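Local coordinates for uncharacterized conserved protein (PDB 3IUS) that is of unknown function but, as a member of the NAD-dependent epimerase/dehydratase family, probably binds NAD or a related nicotinamide adenine dinucleotide on a Rossmann-type fold, at residues Ala223-Leu228 with Ala279-Ala284; Asp210-Pro215 with Asn252-Asn257. All blocks are in the same frame, centred on the assembly; numbering follows the deposited sequence.

Contact 1: residues Ala223-Leu228 with Ala279-Ala284; sequences AELQGL and ALQADA
The C-terminal ends of two helices, 215-226 and 273-282, are joined where Gln281 reaches across to Leu225 and Gln226. Leu225 and Gln281 lie nearest in backbone, their CA atoms 7.9 Å apart, and a long amide suits such a gap. Gln281 spans it with CG anti to the backbone N (chi1 -171°) and the chain beyond still extended. Its NE2 gives two hydrogen bonds, one to Leu225 O at 3.0 Å and one to Gln226 OE1 at 3.1 Å. NE2 sits well above the carbonyl plane of Leu225 and does not use a lone pair. It meets Gln226 OE1 at a wide C=O angle (148°), tilted from that carbonyl's plane, while OE1 lies in the amide plane of Gln281. Gln226 bends at chi2 to offer this oxygen. A water donates both to Leu225 O and to Gln281 OE1, which probably helps to fix the amide's rotation. With an alanine at position 281, Leu225 O and Gln226 OE1 would probably lose their shared donor, and a gap would open between the helix ends. Each helix finishes in a Schellman motif, turning at Gly227, whose lack of a side chain makes positive phi easy, and at Asp283, which takes it despite having one. Phe162, from a loop, touches both glutamines, while Leu225 turns its aliphatic side chain to helix 273-282, against Leu277 and Glu278.

Contact 2: residues Asp210-Pro215 with Asn252-Asn257; sequences DEPVPP and NKRVRN
Asp210 and Asn257 meet with their side chains at about a right angle, the carboxylate and amide planes turned 67° apart. Asn257 ND2 donates to Asp210 OD1 over 2.8 Å in a nearly straight bond, meeting OD1 nearly along its C-O axis, and OD1 lies in the amide plane of Asn257. Asn257 holds CG between its backbone N and carbonyl carbon (chi1 62°). Asp210 starts away from the other segment, but with CG anti to the carbonyl carbon (chi1 -74°) its carboxylate comes back to the amide. Asparagine suits this buried place by offering donor and acceptor at once: ND2 also reaches Cys208 O, and OD1 accepts from Lys261 NZ. A carboxylate suits position 210 because OD1 also takes the charge of Lys261 in a salt bridge.

Pro212 and Arg254 likewise cross at about a right angle. The extended aliphatic part of Arg254 lies against the rigid, nonpolar proline ring, Pro212 CG 3.6 Å from Arg254 CG, while its polar NH1 bonds to Gly112 O. A water in the guanidinium plane accepts from Arg254 NE and donates to Pro212 O. Thus the loop between strand 204-207 and helix 215-226 packs on strand 254-255, which pairs in parallel with strand 114-115, and bonds to Asn257 just past it, probably within the C-terminal region that extended short-chain dehydrogenases add to the Rossmann core.

In the fold
From the N terminus the chain first builds most of the large parallel sheet, and the two contacts then draw together elements that follow it. After strand 204-207 comes 210-215, the first half of contact 2, which leads into helix 215-226; that helix ends in 223-228, the first half of contact 1. Contact 2 closes its loop at 252-257, after strand 233-235 and helix 243-247. Contact 1 closes only at 279-284, near the C terminus, so the two loops cross. Their centres lie 22 Å apart. Contact 2 ties the loop leading into helix 215-226 to strand 254-255 and the residues just after it; contact 1 ties the end of that helix to the end of helix 273-282.

Contact 1: residues Ala223-Leu228 with Ala279-Ala284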
loop_
_atom_site.group_PDB
_atom_site.type_symbol
_atom_site.label_atom_id
_atom_site.label_comp_id
_atom_site.label_asym_id
_atom_site.label_seq_id
_atom_site.Cartn_x
_atom_site.Cartn_y
_atom_site.Cartn_z
ATOM N N ALA A 223 -3.061 -19.776 -12.793
ATOM C CA ALA A 223 -3.533 -20.661 -13.868
ATOM C C ALA A 223 -3.547 -22.115 -13.394
ATOM O O ALA A 223 -4.510 -22.849 -13.616
ATOM C CB ALA A 223 -2.666 -20.508 -15.103
ATOM N N GLU A 224 -2.474 -22.522 -12.732
ATOM C CA GLU A 224 -2.378 -23.866 -12.178
ATOM C C GLU A 224 -3.553 -24.179 -11.244
ATOM O O GLU A 224 -4.189 -25.221 -11.363
ATOM C CB GLU A 224 -1.043 -24.030 -11.450
ATOM C CG GLU A 224 -0.814 -25.397 -10.830
ATOM C CD GLU A 224 0.509 -25.479 -10.082
ATOM O OE1 GLU A 224 1.419 -24.681 -10.391
ATOM O OE2 GLU A 224 0.637 -26.341 -9.186
ATOM N N LEU A 225 -3.828 -23.280 -10.301
ATOM C CA LEU A 225 -4.942 -23.456 -9.372
ATOM C C LEU A 225 -6.297 -23.604 -10.067
ATOM O O LEU A 225 -7.186 -24.306 -9.576
ATOM C CB LEU A 225 -4.996 -22.290 -8.388
ATOM C CG LEU A 225 -3.895 -22.309 -7.335
ATOM C CD1 LEU A 225 -3.906 -21.022 -6.513
ATOM C CD2 LEU A 225 -4.035 -23.527 -6.430
ATOM N N GLN A 226 -6.445 -22.936 -11.206
ATOM C CA GLN A 226 -7.726 -22.851 -11.894
ATOM C C GLN A 226 -7.846 -23.981 -12.904
ATOM O O GLN A 226 -8.881 -24.145 -13.548
ATOM C CB GLN A 226 -7.845 -21.493 -12.593
ATOM C CG GLN A 226 -9.250 -21.125 -13.061
ATOM C CD GLN A 226 -10.098 -20.481 -11.973
ATOM O OE1 GLN A 226 -9.755 -20.513 -10.784
ATOM N NE2 GLN A 226 -11.211 -19.883 -12.377
ATOM N N GLY A 227 -6.781 -24.765 -13.042
ATOM C CA GLY A 227 -6.784 -25.860 -13.997
ATOM C C GLY A 227 -6.777 -25.371 -15.428
ATOM O O GLY A 227 -7.331 -26.026 -16.323
ATOM N N LEU A 228 -6.136 -24.225 -15.652
ATOM C CA LEU A 228 -6.033 -23.618 -16.972
ATOM C C LEU A 228 -4.617 -23.708 -17.548
ATOM O O LEU A 228 -3.654 -23.870 -16.815
ATOM C CB LEU A 228 -6.482 -22.161 -16.913
ATOM C CG LEU A 228 -7.937 -21.966 -16.490
ATOM C CD1 LEU A 228 -8.248 -20.491 -16.342
ATOM C CD2 LEU A 228 -8.872 -22.616 -17.514
ATOM N N ALA A 279 -5.953 -19.132 -0.827
ATOM C CA ALA A 279 -7.047 -18.575 -0.038
ATOM C C ALA A 279 -7.975 -17.683 -0.860
ATOM O O ALA A 279 -9.192 -17.726 -0.695
ATOM C CB ALA A 279 -6.496 -17.796 1.156
ATOM N N LEU A 280 -7.393 -16.862 -1.731
ATOM C CA LEU A 280 -8.170 -15.965 -2.581
ATOM C C LEU A 280 -9.097 -16.734 -3.509
ATOM O O LEU A 280 -10.254 -16.358 -3.699
ATOM C CB LEU A 280 -7.251 -15.062 -3.407
ATOM C CG LEU A 280 -7.086 -13.633 -2.888
ATOM C CD1 LEU A 280 -6.518 -13.648 -1.487
ATOM C CD2 LEU A 280 -6.216 -12.800 -3.822
ATOM N N GLN A 281 -8.585 -17.813 -4.083
ATOM C CA GLN A 281 -9.383 -18.617 -5.002
ATOM C C GLN A 281 -10.606 -19.192 -4.296
ATOM O O GLN A 281 -11.672 -19.318 -4.893
ATOM C CB GLN A 281 -8.561 -19.753 -5.595
ATOM C CG GLN A 281 -9.304 -20.467 -6.721
ATOM C CD GLN A 281 -8.699 -21.797 -7.079
ATOM O OE1 GLN A 281 -8.115 -22.470 -6.239
ATOM N NE2 GLN A 281 -8.864 -22.202 -8.336
ATOM N N ALA A 282 -10.438 -19.532 -3.020
ATOM C CA ALA A 282 -11.512 -20.124 -2.231
ATOM C C ALA A 282 -12.411 -19.064 -1.584
ATOM O O ALA A 282 -13.423 -19.390 -0.961
ATOM C CB ALA A 282 -10.932 -21.054 -1.168
ATOM N N ASP A 283 -12.041 -17.801 -1.742
ATOM C CA ASP A 283 -12.718 -16.718 -1.044
ATOM C C ASP A 283 -12.770 -17.049 0.442
ATOM O O ASP A 283 -13.769 -16.795 1.116
ATOM C CB ASP A 283 -14.127 -16.508 -1.599
ATOM C CG ASP A 283 -14.777 -15.244 -1.072
ATOM O OD1 ASP A 283 -14.050 -14.252 -0.858
ATOM O OD2 ASP A 283 -16.011 -15.243 -0.873
ATOM N N ALA A 284 -11.684 -17.630 0.946
ATOM C CA ALA A 284 -11.617 -18.062 2.335
ATOM C C ALA A 284 -10.545 -17.302 3.103
ATOM O O ALA A 284 -9.850 -16.456 2.548
ATOM C CB ALA A 284 -11.360 -19.554 2.413
HETATM O O HOH W 1 -7.293 -25.257 -6.709
#

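Contact 2: residues Asp210-Pro215 with Asn252-Asn257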
loop_
_atom_site.group_PDB
_atom_site.type_symbol
_atom_site.label_atom_id
_atom_site.label_comp_id
_atom_site.label_asym_id
_atom_site.label_seq_id
_atom_site.Cartn_x
_atom_site.Cartn_y
_atom_site.Cartn_z
ATOM N N ASP A 210 7.099 -12.398 2.623
ATOM C CA ASP A 210 8.393 -13.045 2.808
ATOM C C ASP A 210 9.090 -13.478 1.526
ATOM O O ASP A 210 10.256 -13.873 1.557
ATOM C CB ASP A 210 8.238 -14.271 3.709
ATOM C CG ASP A 210 8.020 -13.902 5.159
ATOM O OD1 ASP A 210 8.198 -12.719 5.496
ATOM O OD2 ASP A 210 7.666 -14.797 5.950
ATOM N N GLU A 211 8.385 -13.421 0.403
ATOM C CA GLU A 211 8.894 -14.056 -0.803
ATOM C C GLU A 211 8.816 -13.183 -2.055
ATOM O O GLU A 211 7.810 -13.195 -2.774
ATOM C CB GLU A 211 8.181 -15.387 -1.038
ATOM C CG GLU A 211 8.699 -16.152 -2.236
ATOM C CD GLU A 211 8.174 -17.573 -2.297
ATOM O OE1 GLU A 211 7.618 -18.051 -1.289
ATOM O OE2 GLU A 211 8.324 -18.213 -3.358
ATOM N N PRO A 212 9.881 -12.406 -2.306
ATOM C CA PRO A 212 10.014 -11.720 -3.589
ATOM C C PRO A 212 9.802 -12.739 -4.690
ATOM O O PRO A 212 10.385 -13.820 -4.628
ATOM C CB PRO A 212 11.463 -11.258 -3.578
ATOM C CG PRO A 212 11.744 -11.005 -2.126
ATOM C CD PRO A 212 10.945 -12.021 -1.356
ATOM N N VAL A 213 8.985 -12.398 -5.668
ATOM C CA VAL A 213 8.570 -13.389 -6.647
ATOM C C VAL A 213 8.571 -12.826 -8.060
ATOM O O VAL A 213 8.153 -11.698 -8.290
ATOM C CB VAL A 213 7.177 -13.963 -6.284
ATOM C CG1 VAL A 213 6.121 -12.862 -6.247
ATOM C CG2 VAL A 213 6.771 -15.054 -7.262
ATOM N N PRO A 214 9.064 -13.616 -9.022
ATOM C CA PRO A 214 8.941 -13.229 -10.429
ATOM C C PRO A 214 7.462 -13.118 -10.787
ATOM O O PRO A 214 6.704 -14.042 -10.489
ATOM C CB PRO A 214 9.578 -14.409 -11.170
ATOM C CG PRO A 214 10.507 -15.033 -10.164
ATOM C CD PRO A 214 9.810 -14.871 -8.845
ATOM N N PRO A 215 7.051 -11.994 -11.398
ATOM C CA PRO A 215 5.642 -11.735 -11.704
ATOM C C PRO A 215 5.040 -12.869 -12.530
ATOM O O PRO A 215 3.866 -13.192 -12.373
ATOM C CB PRO A 215 5.702 -10.441 -12.534
ATOM C CG PRO A 215 7.146 -10.342 -12.986
ATOM C CD PRO A 215 7.900 -10.868 -11.819
ATOM N N ASN A 252 14.989 -3.497 -9.750
ATOM C CA ASN A 252 14.881 -4.803 -9.125
ATOM C C ASN A 252 15.519 -4.800 -7.742
ATOM O O ASN A 252 16.684 -4.462 -7.609
ATOM C CB ASN A 252 15.538 -5.860 -10.008
ATOM C CG ASN A 252 15.162 -7.265 -9.607
ATOM O OD1 ASN A 252 14.021 -7.530 -9.223
ATOM N ND2 ASN A 252 16.123 -8.171 -9.676
ATOM N N LYS A 253 14.749 -5.180 -6.727
ATOM C CA LYS A 253 15.275 -5.315 -5.373
ATOM C C LYS A 253 14.477 -6.348 -4.572
ATOM O O LYS A 253 13.435 -6.818 -5.019
ATOM C CB LYS A 253 15.263 -3.964 -4.657
ATOM C CG LYS A 253 13.890 -3.511 -4.172
ATOM C CD LYS A 253 13.139 -2.723 -5.218
ATOM C CE LYS A 253 11.798 -2.236 -4.682
ATOM N NZ LYS A 253 10.959 -1.662 -5.768
ATOM N N ARG A 254 14.976 -6.700 -3.390
ATOM C CA ARG A 254 14.254 -7.577 -2.484
ATOM C C ARG A 254 14.163 -6.807 -1.185
ATOM O O ARG A 254 15.148 -6.215 -0.759
ATOM C CB ARG A 254 15.005 -8.898 -2.290
ATOM C CG ARG A 254 14.913 -9.837 -3.496
ATOM C CD ARG A 254 15.760 -11.080 -3.268
ATOM N NE ARG A 254 15.511 -12.112 -4.276
ATOM C CZ ARG A 254 16.057 -12.106 -5.480
ATOM N NH1 ARG A 254 16.867 -11.118 -5.833
ATOM N NH2 ARG A 254 15.790 -13.085 -6.336
ATOM N N VAL A 255 12.970 -6.768 -0.594
ATOM C CA VAL A 255 12.723 -5.888 0.542
ATOM C C VAL A 255 12.540 -6.675 1.830
ATOM O O VAL A 255 11.710 -7.582 1.895
ATOM C CB VAL A 255 11.468 -5.012 0.305
ATOM C CG1 VAL A 255 11.287 -4.020 1.449
ATOM C CG2 VAL A 255 11.565 -4.292 -1.050
ATOM N N ARG A 256 13.303 -6.300 2.859
ATOM C CA ARG A 256 13.214 -6.916 4.182
ATOM C C ARG A 256 11.975 -6.413 4.922
ATOM O O ARG A 256 11.625 -5.236 4.831
ATOM C CB ARG A 256 14.458 -6.592 5.029
ATOM C CG ARG A 256 15.790 -7.120 4.507
ATOM C CD ARG A 256 15.891 -8.645 4.579
ATOM N NE ARG A 256 17.223 -9.107 4.181
ATOM C CZ ARG A 256 17.513 -10.352 3.805
ATOM N NH1 ARG A 256 16.569 -11.276 3.781
ATOM N NH2 ARG A 256 18.756 -10.673 3.464
ATOM N N ASN A 257 11.327 -7.305 5.658
ATOM C CA ASN A 257 10.129 -6.973 6.424
ATOM C C ASN A 257 10.298 -7.312 7.904
ATOM O O ASN A 257 9.328 -7.637 8.585
ATOM C CB ASN A 257 8.910 -7.717 5.858
ATOM C CG ASN A 257 9.057 -9.227 5.943
ATOM O OD1 ASN A 257 9.984 -9.734 6.576
ATOM N ND2 ASN A 257 8.151 -9.957 5.282
HETATM O O HOH W 2 13.244 -14.133 -3.939
#